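Side-chain contacts in aspartate aminotransferase, mitochondrial (Trypanosoma brucei brucei, PDB 4W5K), which probably catalyses the reversible transfer of the amino group from aspartate to 2-oxoglutarate with the help of pyridoxal 5'-phosphate, working as a homodimer: residues A[187-192]-A[223-228]; A[76-81]-A[211-216]; A[198-203]-A[231-236]; A[218-223]-A[304-309]. The protein carries 1 engineered substitution. All coordinates share one frame; numbering follows the deposited sequence.

In the fold
All four contacts join parts of the aminotransferase fold, whose mixed sheet borders the pyridoxal phosphate pocket. Contacts 1 and 3 lie along helix 189-201, their centres about 14 Å apart, contact 1 near its first turn and contact 3 at its last. Contacts 1 and 4 share Asp-223, where helix 220-223 leads into helix 225-230. Contact 2, reaching back to helix 69-80, is about 9 Å from contact 4 between centres, and Gln-213 bonds to Leu-220 O between them. Along the chain contacts 1, 3 and 4 cross one another, whereas contact 2 closes before contact 4 opens. Residues 211-236 supply one side of every contact, linking the cofactor pocket to the surrounding helices.

Contact 1: A[187-192]-A[223-228]; sequences PTHDDW and DAFVPR. With MLT (D-malate), chain D.
His-189 and Phe-225 lie face to face in a stack, their ring centroids 4.0 Å apart and their planes inclined by only 13°. The rings overlap with an offset, their CB atoms at opposite ends, so Phe-225 CG comes over the centre of the imidazole, while His-189 ND1 lies over the phenyl nearer its rim. Each CB also sits over the other ring as a CH-pi contact, that of Phe-225 being 3.6 Å from the imidazole centroid. Phe-225 reaches across because its CG is anti to the backbone N (chi1 177°). Its ring edge meets Trp-192 CB, with CE2 3.9 Å from that atom.

Next to the stack, Val-226 sets one methyl squarely on the indole: CG2 is 3.3 Å from the centroid of the five-membered ring of Trp-192. Pro-187 CG lies over the opposite face, toward its rim. Valine's beta-branch suits this place, for it turns CG2 at the indole from close to the helix backbone while CG1 points away from N (chi1 169°).

Thr-188 and Asp-191 form a capping box that starts helix 189-201. At the edge of the imidazole, D-malate O3 lies in the ring plane, hydrogen-bonded to His-189 ND1 at 2.6 Å; ND1 also donates to O1, and both bonds are bent. Phe-225 and Tyr-222 thus stack on the imidazole while ND1 meets the ligand, which Arg-193 also binds.

Contact 2: A[76-81]-A[211-216]; sequences QKLCFG and AYQGFA. With PLP (pyridoxal-5'-phosphate), chain C.
Gln-213 reaches from the loop that follows strand 205-210 of the aminotransferase sheet to the last turn of helix 69-80, tying the cofactor-bearing loop to a helix packed on the sheet. Its CB points at the helix, and the chain stays extended beyond CG, which carries the amide across the gap without a bend. CB and CG serve as the spacer; the first atom to come close is CD, 3.8 Å from Leu-78 O. At the fork the two branches part company. OE1 runs alongside the side chain of Leu-78, 3.6 Å from its CG; leucine suits the spot as an apolar flank for the amide. NE2 donates to Leu-78 O over 3.0 Å in a nearly straight bond (170°).

The acceptor lies in the amide plane of Gln-213, although NE2 itself stands well above the carbonyl plane of Leu-78. A glutamine suits this buried place, since it is long enough to span the gap and uncharged, and its NE2 can give two bonds: the other goes to Leu-220 O. Leu-78 O in turn also accepts from Arg-228 NH2.

The same loop lines the pyridoxal phosphate pocket. Ala-211, whose small side chain can lie close to the pyridine ring, brings CB to 3.7 Å from cofactor C2. Tyr-212 offers a hydroxyl at the end of a rigid ring: its OH is hydrogen-bonded to cofactor O3 at 2.6 Å, with O3 near the plane of the tyrosine ring.

Contact 3: A[198-203]-A[231-236]; sequences VIKRRN and VDMVPN
Lys-200, Met-233 and Val-234 carry most of this contact, in which the C-terminal end of helix 189-201 meets the loop between helix 225-230 and strand 238-242 of the aminotransferase fold. The helix finishes in a Schellman motif at Asn-203, whose positive phi turns the chain away after the last turn.

Lys-200 gives up the most surface to the contact. Its chain runs straight from the backbone as far as CE, then bends at the last torsion (68°), which swings the ammonium group back onto the loop. The aliphatic part also passes close to the same carbonyl that the tip binds: CG is 3.4 Å from Met-233 O. A lysine fits this exposed border because its methylenes can lie along the loop while its charge stays near the surface.

Met-233 crosses Lys-200 at about a right angle. Its thioether chain bends at its third torsion, bringing CE within 4.1 Å of both CB and CD of Lys-200. The flexible, unbranched side chain continues along helix 189-201 to touch Cys-196 and Asp-197.

Val-234 closes the buried side. It meets Ile-199 at a slant, with Val-234 CG1 4.1 Å from Ile-199 CG2, and both residues also pack on Pro-206 of strand 205-210, so two branched aliphatic side chains fill the seam between helix, loop and sheet. At the outer side, Lys-200 NZ donates to Met-233 O at 2.8 Å, tilted 25° from the carbonyl plane.

Contact 4: A[218-223]-A[304-309]; sequences GQLDYD and ALWKKE
Leu-220 sets its two methyl groups against the six-membered ring of Trp-306, approaching obliquely. CD1 comes to 3.5 Å from Trp-306 CZ3, and CD2 lies 3.6 Å from CH2 of the same indole. The forked end of leucine suits this place, since two methyls spread over more of the six-membered ring than one would. A first torsion of 177° sends the indole out from helix 300-331 toward the short, weakly bonded helical turn 220-223. Its polar edge is engaged elsewhere: NE1 donates to Asn-246 O, while Phe-247 stacks on the ring.

Lys-307 flanks the same leucine with its methylenes, CE being 3.9 Å from Leu-220 CD1. Its extended chain offers apolar surface at the solvent-facing margin, where its charged end can remain near water.

Backbone atoms meet through a water, which donates to Gly-218 O at 2.8 Å and to Lys-307 O at 2.9 Å. Glycine suits position 218 because at its backbone angles a CB would jam against the preceding carbonyl O. Leu-78 touches both Leu-220 and Trp-306, joining helices 69-80, 220-223 and 300-331 in an apolar junction of the aminotransferase fold.

Contact 1: A[187-192]-A[223-228]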
# COMPACT_ATOMS: atom_id res chain seq x y z
N PRO A 187 6.73 26.02 -15.26
CA PRO A 187 6.42 26.74 -16.51
C PRO A 187 5.03 27.38 -16.44
O PRO A 187 4.17 26.92 -15.69
CB PRO A 187 6.47 25.63 -17.58
CG PRO A 187 7.17 24.45 -16.89
CD PRO A 187 6.75 24.57 -15.45
N THR A 188 4.84 28.48 -17.18
CA THR A 188 3.52 29.10 -17.34
C THR A 188 2.68 28.27 -18.28
O THR A 188 3.20 27.36 -18.95
CB THR A 188 3.64 30.51 -17.92
OG1 THR A 188 4.12 30.40 -19.27
CG2 THR A 188 4.62 31.32 -17.08
N HIS A 189 1.39 28.58 -18.37
CA HIS A 189 0.57 27.88 -19.36
C HIS A 189 1.06 28.14 -20.79
O HIS A 189 1.01 27.21 -21.60
CB HIS A 189 -0.91 28.23 -19.22
CG HIS A 189 -1.53 27.64 -17.98
ND1 HIS A 189 -2.88 27.66 -17.73
CD2 HIS A 189 -0.96 27.00 -16.94
CE1 HIS A 189 -3.12 27.05 -16.58
NE2 HIS A 189 -1.97 26.63 -16.09
N ASP A 190 1.50 29.37 -21.10
CA ASP A 190 2.17 29.65 -22.38
C ASP A 190 3.34 28.69 -22.62
O ASP A 190 3.51 28.16 -23.72
CB ASP A 190 2.73 31.10 -22.45
CG ASP A 190 1.68 32.15 -22.78
OD1 ASP A 190 0.53 31.80 -23.13
OD2 ASP A 190 2.02 33.37 -22.68
N ASP A 191 4.18 28.51 -21.60
CA ASP A 191 5.35 27.65 -21.75
C ASP A 191 4.92 26.21 -21.98
O ASP A 191 5.50 25.50 -22.82
CB ASP A 191 6.26 27.68 -20.52
CG ASP A 191 6.79 29.08 -20.17
OD1 ASP A 191 6.90 29.97 -21.06
OD2 ASP A 191 7.14 29.25 -18.98
N TRP A 192 3.93 25.77 -21.21
CA TRP A 192 3.45 24.39 -21.36
C TRP A 192 2.86 24.16 -22.75
O TRP A 192 2.99 23.06 -23.31
CB TRP A 192 2.41 24.08 -20.29
CG TRP A 192 2.96 23.74 -18.94
CD1 TRP A 192 2.68 24.39 -17.77
CD2 TRP A 192 3.82 22.65 -18.60
NE1 TRP A 192 3.33 23.79 -16.73
CE2 TRP A 192 4.03 22.71 -17.20
CE3 TRP A 192 4.44 21.62 -19.33
CZ2 TRP A 192 4.82 21.79 -16.50
CZ3 TRP A 192 5.24 20.70 -18.64
CH2 TRP A 192 5.41 20.79 -17.24
N ASP A 223 -4.52 24.31 -12.01
CA ASP A 223 -3.43 23.43 -11.64
C ASP A 223 -3.46 22.12 -12.42
O ASP A 223 -2.45 21.42 -12.47
CB ASP A 223 -3.46 23.10 -10.14
CG ASP A 223 -3.05 24.27 -9.27
OD1 ASP A 223 -2.54 25.30 -9.82
OD2 ASP A 223 -3.23 24.17 -8.04
N ALA A 224 -4.61 21.78 -13.00
CA ALA A 224 -4.68 20.55 -13.80
C ALA A 224 -4.53 20.84 -15.32
O ALA A 224 -4.85 20.00 -16.17
CB ALA A 224 -5.99 19.79 -13.53
N PHE A 225 -4.04 22.03 -15.66
CA PHE A 225 -3.88 22.38 -17.07
C PHE A 225 -3.06 21.35 -17.86
O PHE A 225 -3.44 20.97 -18.97
CB PHE A 225 -3.24 23.78 -17.21
CG PHE A 225 -2.99 24.18 -18.62
CD1 PHE A 225 -4.04 24.56 -19.44
CD2 PHE A 225 -1.71 24.15 -19.16
CE1 PHE A 225 -3.81 24.92 -20.78
CE2 PHE A 225 -1.48 24.47 -20.48
CZ PHE A 225 -2.53 24.89 -21.29
N VAL A 226 -1.94 20.90 -17.31
CA VAL A 226 -1.06 20.04 -18.09
C VAL A 226 -1.72 18.69 -18.51
O VAL A 226 -1.68 18.36 -19.69
CB VAL A 226 0.27 19.80 -17.33
CG1 VAL A 226 1.08 18.70 -17.98
CG2 VAL A 226 1.08 21.11 -17.34
N PRO A 227 -2.35 17.95 -17.58
CA PRO A 227 -3.01 16.72 -18.07
C PRO A 227 -4.25 17.00 -18.93
O PRO A 227 -4.52 16.29 -19.90
CB PRO A 227 -3.38 15.99 -16.77
CG PRO A 227 -3.42 17.06 -15.72
CD PRO A 227 -2.35 18.03 -16.11
N ARG A 228 -5.00 18.05 -18.61
CA ARG A 228 -6.17 18.35 -19.41
C ARG A 228 -5.80 18.79 -20.83
O ARG A 228 -6.49 18.46 -21.81
CB ARG A 228 -7.02 19.42 -18.73
CG ARG A 228 -7.60 18.93 -17.42
CD ARG A 228 -8.56 19.93 -16.80
NE ARG A 228 -8.95 19.47 -15.47
CZ ARG A 228 -9.79 20.12 -14.67
NH1 ARG A 228 -10.36 21.24 -15.08
NH2 ARG A 228 -10.09 19.62 -13.47
C1 MLT D . -5.34 28.17 -20.74
O1 MLT D . -4.11 28.41 -20.64
O2 MLT D . -5.89 28.00 -21.86
C2 MLT D . -6.18 28.07 -19.47
O3 MLT D . -5.27 28.23 -18.42

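Contact 2: A[76-81]-A[211-216]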
# COMPACT_ATOMS: atom_id res chain seq x y z
N GLN A 76 -11.03 10.66 -11.28
CA GLN A 76 -11.03 10.96 -12.71
C GLN A 76 -11.63 12.33 -13.02
O GLN A 76 -11.05 13.12 -13.79
CB GLN A 76 -11.83 9.92 -13.48
CG GLN A 76 -11.23 8.55 -13.49
CD GLN A 76 -12.15 7.56 -14.20
OE1 GLN A 76 -13.37 7.59 -14.01
NE2 GLN A 76 -11.58 6.74 -15.08
N LYS A 77 -12.81 12.59 -12.48
CA LYS A 77 -13.52 13.83 -12.78
C LYS A 77 -12.77 15.06 -12.25
O LYS A 77 -12.78 16.13 -12.90
CB LYS A 77 -14.95 13.79 -12.21
CG LYS A 77 -15.86 12.82 -12.96
CD LYS A 77 -17.32 12.94 -12.54
CE LYS A 77 -17.51 12.62 -11.07
NZ LYS A 77 -18.96 12.50 -10.71
N LEU A 78 -12.12 14.91 -11.10
CA LEU A 78 -11.35 16.01 -10.51
C LEU A 78 -10.11 16.29 -11.35
O LEU A 78 -9.76 17.45 -11.60
CB LEU A 78 -10.95 15.70 -9.05
CG LEU A 78 -10.01 16.72 -8.40
CD1 LEU A 78 -10.69 18.07 -8.23
CD2 LEU A 78 -9.49 16.20 -7.06
N CYS A 79 -9.47 15.22 -11.84
CA CYS A 79 -8.25 15.36 -12.64
C CYS A 79 -8.56 16.00 -14.00
O CYS A 79 -7.93 17.02 -14.39
CB CYS A 79 -7.58 13.98 -12.85
SG CYS A 79 -6.10 14.07 -13.92
N PHE A 80 -9.55 15.46 -14.71
CA PHE A 80 -9.73 15.80 -16.12
C PHE A 80 -10.84 16.83 -16.36
O PHE A 80 -10.93 17.40 -17.45
CB PHE A 80 -9.98 14.51 -16.94
CG PHE A 80 -8.79 13.60 -16.99
CD1 PHE A 80 -7.71 13.92 -17.80
CD2 PHE A 80 -8.72 12.45 -16.20
CE1 PHE A 80 -6.59 13.11 -17.85
CE2 PHE A 80 -7.59 11.62 -16.25
CZ PHE A 80 -6.52 11.97 -17.08
N GLY A 81 -11.63 17.11 -15.32
CA GLY A 81 -12.67 18.11 -15.37
C GLY A 81 -13.97 17.62 -15.97
O GLY A 81 -14.06 16.45 -16.33
N ALA A 211 1.04 15.97 -8.09
CA ALA A 211 1.00 15.71 -6.64
C ALA A 211 0.32 16.84 -5.88
O ALA A 211 0.04 16.67 -4.70
CB ALA A 211 2.44 15.49 -6.09
N TYR A 212 0.06 17.99 -6.52
CA TYR A 212 -0.39 19.17 -5.80
C TYR A 212 -1.53 19.92 -6.47
O TYR A 212 -1.60 21.13 -6.37
CB TYR A 212 0.78 20.15 -5.58
CG TYR A 212 1.94 19.51 -4.85
CD1 TYR A 212 1.87 19.31 -3.48
CD2 TYR A 212 3.09 19.09 -5.53
CE1 TYR A 212 2.90 18.70 -2.78
CE2 TYR A 212 4.14 18.48 -4.84
CZ TYR A 212 4.02 18.28 -3.46
OH TYR A 212 5.03 17.68 -2.75
N GLN A 213 -2.44 19.22 -7.13
CA GLN A 213 -3.59 19.90 -7.75
C GLN A 213 -4.40 20.68 -6.71
O GLN A 213 -4.82 20.12 -5.70
CB GLN A 213 -4.51 18.90 -8.45
CG GLN A 213 -5.58 19.62 -9.31
CD GLN A 213 -6.71 18.72 -9.76
OE1 GLN A 213 -6.72 17.53 -9.47
NE2 GLN A 213 -7.68 19.29 -10.49
N GLY A 214 -4.62 21.97 -6.96
CA GLY A 214 -5.38 22.79 -6.01
C GLY A 214 -4.53 23.30 -4.86
O GLY A 214 -4.64 24.46 -4.48
N PHE A 215 -3.70 22.43 -4.29
CA PHE A 215 -2.74 22.83 -3.27
C PHE A 215 -1.77 23.89 -3.82
O PHE A 215 -1.44 24.87 -3.15
CB PHE A 215 -1.97 21.59 -2.74
CG PHE A 215 -1.02 21.89 -1.63
CD1 PHE A 215 0.29 22.26 -1.89
CD2 PHE A 215 -1.45 21.86 -0.29
CE1 PHE A 215 1.18 22.58 -0.87
CE2 PHE A 215 -0.57 22.18 0.74
CZ PHE A 215 0.74 22.53 0.47
N ALA A 216 -1.32 23.69 -5.05
CA ALA A 216 -0.29 24.58 -5.61
C ALA A 216 -0.69 26.05 -5.67
O ALA A 216 0.04 26.92 -5.16
CB ALA A 216 0.09 24.08 -7.01
N1 PLP C . 5.60 13.17 -6.56
C2 PLP C . 5.96 14.40 -6.05
C2A PLP C . 6.45 15.44 -7.01
C3 PLP C . 5.88 14.66 -4.69
O3 PLP C . 6.25 15.87 -4.17
C4 PLP C . 5.41 13.68 -3.83
C4A PLP C . 5.11 14.06 -2.40
O4A PLP C . 6.05 14.20 -1.62
C5 PLP C . 5.04 12.43 -4.33
C6 PLP C . 5.12 12.19 -5.70
C5A PLP C . 4.56 11.33 -3.40
O4P PLP C . 3.24 11.56 -2.99
P PLP C . 2.45 10.52 -2.15
O1P PLP C . 2.63 10.78 -0.68
O2P PLP C . 2.89 9.13 -2.50
O3P PLP C . 1.00 10.74 -2.55

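Contact 3: A[198-203]-A[231-236]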
# COMPACT_ATOMS: atom_id res chain seq x y z
N VAL A 198 5.83 20.01 -28.63
CA VAL A 198 6.99 19.19 -28.93
C VAL A 198 6.67 17.72 -28.63
O VAL A 198 6.98 16.83 -29.43
CB VAL A 198 8.24 19.61 -28.12
CG1 VAL A 198 9.42 18.73 -28.50
CG2 VAL A 198 8.58 21.10 -28.37
N ILE A 199 6.06 17.48 -27.47
CA ILE A 199 5.68 16.12 -27.07
C ILE A 199 4.80 15.48 -28.15
O ILE A 199 5.01 14.31 -28.55
CB ILE A 199 4.95 16.14 -25.69
CG1 ILE A 199 5.98 16.43 -24.58
CG2 ILE A 199 4.21 14.82 -25.43
CD1 ILE A 199 5.39 16.61 -23.15
N LYS A 200 3.82 16.23 -28.66
CA LYS A 200 2.96 15.68 -29.71
C LYS A 200 3.72 15.38 -30.99
O LYS A 200 3.59 14.28 -31.56
CB LYS A 200 1.79 16.62 -30.02
CG LYS A 200 0.85 16.11 -31.11
CD LYS A 200 -0.24 17.13 -31.41
CE LYS A 200 -1.20 16.67 -32.50
NZ LYS A 200 -2.04 15.50 -32.06
N ARG A 201 4.53 16.34 -31.44
CA ARG A 201 5.27 16.20 -32.70
C ARG A 201 6.28 15.06 -32.69
O ARG A 201 6.50 14.39 -33.71
CB ARG A 201 5.98 17.52 -33.04
CG ARG A 201 6.90 17.43 -34.26
CD ARG A 201 7.28 18.81 -34.78
NE ARG A 201 7.76 19.69 -33.72
CZ ARG A 201 8.98 19.63 -33.20
NH1 ARG A 201 9.85 18.72 -33.64
NH2 ARG A 201 9.33 20.47 -32.23
N ARG A 202 6.92 14.86 -31.55
CA ARG A 202 7.93 13.80 -31.43
C ARG A 202 7.31 12.46 -31.03
O ARG A 202 8.04 11.48 -30.82
CB ARG A 202 9.00 14.20 -30.41
CG ARG A 202 9.85 15.41 -30.86
CD ARG A 202 10.68 15.06 -32.09
NE ARG A 202 11.85 14.25 -31.75
CZ ARG A 202 12.47 13.42 -32.58
NH1 ARG A 202 12.01 13.23 -33.83
NH2 ARG A 202 13.54 12.75 -32.17
N ASN A 203 5.98 12.42 -30.95
CA ASN A 203 5.24 11.21 -30.57
C ASN A 203 5.71 10.65 -29.23
O ASN A 203 5.77 9.41 -29.03
CB ASN A 203 5.35 10.13 -31.66
CG ASN A 203 4.74 10.59 -32.99
OD1 ASN A 203 3.57 10.96 -33.05
ND2 ASN A 203 5.56 10.60 -34.04
N VAL A 231 -4.40 15.54 -22.81
CA VAL A 231 -5.18 14.31 -23.01
C VAL A 231 -5.83 14.28 -24.42
O VAL A 231 -6.11 13.20 -24.94
CB VAL A 231 -6.24 14.13 -21.88
CG1 VAL A 231 -7.42 15.08 -22.07
CG2 VAL A 231 -6.71 12.66 -21.81
N ASP A 232 -5.98 15.44 -25.05
CA ASP A 232 -6.51 15.50 -26.43
C ASP A 232 -5.44 15.50 -27.52
O ASP A 232 -5.76 15.47 -28.70
CB ASP A 232 -7.38 16.75 -26.63
CG ASP A 232 -7.89 17.35 -25.32
OD1 ASP A 232 -7.15 18.16 -24.72
OD2 ASP A 232 -9.03 17.02 -24.91
N MET A 233 -4.17 15.55 -27.13
CA MET A 233 -3.09 15.78 -28.10
C MET A 233 -2.30 14.53 -28.46
O MET A 233 -1.64 14.48 -29.50
CB MET A 233 -2.13 16.82 -27.54
CG MET A 233 -2.76 18.16 -27.32
SD MET A 233 -1.54 19.30 -26.63
CE MET A 233 -0.45 19.44 -28.03
N VAL A 234 -2.35 13.54 -27.57
CA VAL A 234 -1.54 12.34 -27.71
C VAL A 234 -2.41 11.10 -27.52
O VAL A 234 -3.44 11.16 -26.85
CB VAL A 234 -0.36 12.33 -26.69
CG1 VAL A 234 0.53 13.57 -26.87
CG2 VAL A 234 -0.88 12.24 -25.23
N PRO A 235 -2.01 9.97 -28.13
CA PRO A 235 -2.70 8.67 -28.02
C PRO A 235 -2.76 8.16 -26.58
O PRO A 235 -3.81 7.71 -26.14
CB PRO A 235 -1.86 7.74 -28.90
CG PRO A 235 -1.19 8.66 -29.87
CD PRO A 235 -0.90 9.92 -29.10
N ASN A 236 -1.64 8.24 -25.86
CA ASN A 236 -1.60 7.79 -24.47
C ASN A 236 -0.97 8.83 -23.57
O ASN A 236 0.17 9.26 -23.82
CB ASN A 236 -0.82 6.48 -24.32
CG ASN A 236 -1.36 5.37 -25.20
OD1 ASN A 236 -0.80 5.07 -26.26
ND2 ASN A 236 -2.44 4.75 -24.76

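Contact 4: A[218-223]-A[304-309]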
# COMPACT_ATOMS: atom_id res chain seq x y z
N GLY A 218 -4.31 27.09 -5.39
CA GLY A 218 -5.65 27.27 -4.86
C GLY A 218 -6.71 27.16 -5.94
O GLY A 218 -7.89 27.32 -5.67
N GLN A 219 -6.28 26.88 -7.16
CA GLN A 219 -7.18 26.85 -8.31
C GLN A 219 -7.11 25.47 -8.95
O GLN A 219 -6.13 25.17 -9.63
CB GLN A 219 -6.79 27.93 -9.35
CG GLN A 219 -6.42 29.31 -8.75
CD GLN A 219 -5.63 30.22 -9.73
OE1 GLN A 219 -6.15 31.24 -10.18
NE2 GLN A 219 -4.37 29.86 -10.03
N LEU A 220 -8.13 24.63 -8.72
CA LEU A 220 -8.09 23.25 -9.21
C LEU A 220 -7.99 23.10 -10.72
O LEU A 220 -7.26 22.23 -11.19
CB LEU A 220 -9.33 22.49 -8.73
CG LEU A 220 -9.37 22.21 -7.23
CD1 LEU A 220 -10.81 21.90 -6.81
CD2 LEU A 220 -8.41 21.06 -6.88
N ASP A 221 -8.73 23.92 -11.48
CA ASP A 221 -8.71 23.80 -12.95
C ASP A 221 -7.36 24.24 -13.50
O ASP A 221 -6.75 23.54 -14.31
CB ASP A 221 -9.82 24.61 -13.61
CG ASP A 221 -11.21 24.19 -13.17
OD1 ASP A 221 -11.45 22.97 -13.04
OD2 ASP A 221 -12.06 25.07 -12.95
N TYR A 222 -6.90 25.41 -13.04
CA TYR A 222 -5.61 25.94 -13.48
C TYR A 222 -4.50 24.92 -13.20
O TYR A 222 -3.64 24.68 -14.04
CB TYR A 222 -5.34 27.28 -12.78
CG TYR A 222 -4.01 27.92 -13.13
CD1 TYR A 222 -2.84 27.55 -12.48
CD2 TYR A 222 -3.95 28.94 -14.09
CE1 TYR A 222 -1.61 28.15 -12.80
CE2 TYR A 222 -2.73 29.55 -14.41
CZ TYR A 222 -1.58 29.16 -13.76
OH TYR A 222 -0.38 29.77 -14.07
N ASP A 223 -4.52 24.31 -12.01
CA ASP A 223 -3.43 23.43 -11.64
C ASP A 223 -3.46 22.12 -12.42
O ASP A 223 -2.45 21.42 -12.47
CB ASP A 223 -3.46 23.10 -10.14
CG ASP A 223 -3.05 24.27 -9.27
OD1 ASP A 223 -2.54 25.30 -9.82
OD2 ASP A 223 -3.23 24.17 -8.04
N ALA A 304 -17.40 22.56 -1.58
CA ALA A 304 -17.21 24.00 -1.43
C ALA A 304 -16.25 24.32 -0.28
O ALA A 304 -15.40 25.20 -0.40
CB ALA A 304 -18.57 24.68 -1.21
N LEU A 305 -16.40 23.60 0.83
CA LEU A 305 -15.54 23.80 1.99
C LEU A 305 -14.11 23.46 1.66
O LEU A 305 -13.19 24.22 1.96
CB LEU A 305 -16.03 22.96 3.18
CG LEU A 305 -15.18 23.05 4.44
CD1 LEU A 305 -14.95 24.51 4.87
CD2 LEU A 305 -15.81 22.24 5.56
N TRP A 306 -13.92 22.29 1.03
CA TRP A 306 -12.60 21.89 0.57
C TRP A 306 -11.93 22.97 -0.29
O TRP A 306 -10.76 23.30 -0.08
CB TRP A 306 -12.70 20.57 -0.20
CG TRP A 306 -11.41 20.09 -0.78
CD1 TRP A 306 -10.23 19.88 -0.11
CD2 TRP A 306 -11.17 19.74 -2.15
NE1 TRP A 306 -9.28 19.40 -0.99
CE2 TRP A 306 -9.83 19.33 -2.24
CE3 TRP A 306 -11.97 19.73 -3.30
CZ2 TRP A 306 -9.26 18.89 -3.46
CZ3 TRP A 306 -11.40 19.32 -4.50
CH2 TRP A 306 -10.05 18.91 -4.57
N LYS A 307 -12.66 23.52 -1.25
CA LYS A 307 -12.09 24.55 -2.12
C LYS A 307 -11.64 25.79 -1.33
O LYS A 307 -10.60 26.36 -1.62
CB LYS A 307 -13.10 24.95 -3.20
CG LYS A 307 -13.26 23.86 -4.29
CD LYS A 307 -14.33 24.27 -5.30
CE LYS A 307 -14.48 23.27 -6.44
NZ LYS A 307 -15.67 23.61 -7.27
N LYS A 308 -12.41 26.16 -0.31
CA LYS A 308 -12.03 27.28 0.56
C LYS A 308 -10.73 26.95 1.31
O LYS A 308 -9.83 27.81 1.41
CB LYS A 308 -13.16 27.62 1.54
CG LYS A 308 -12.84 28.74 2.49
CD LYS A 308 -13.94 28.93 3.54
CE LYS A 308 -13.64 28.12 4.79
NZ LYS A 308 -14.72 28.23 5.81
N GLU A 309 -10.63 25.72 1.80
CA GLU A 309 -9.45 25.32 2.55
C GLU A 309 -8.22 25.20 1.65
O GLU A 309 -7.10 25.52 2.08
CB GLU A 309 -9.72 24.00 3.30
CG GLU A 309 -10.84 24.18 4.33
CD GLU A 309 -10.97 23.01 5.31
OE1 GLU A 309 -11.59 21.99 4.94
OE2 GLU A 309 -10.49 23.15 6.46
O HOH W 1 -10.06 26.06 -4.44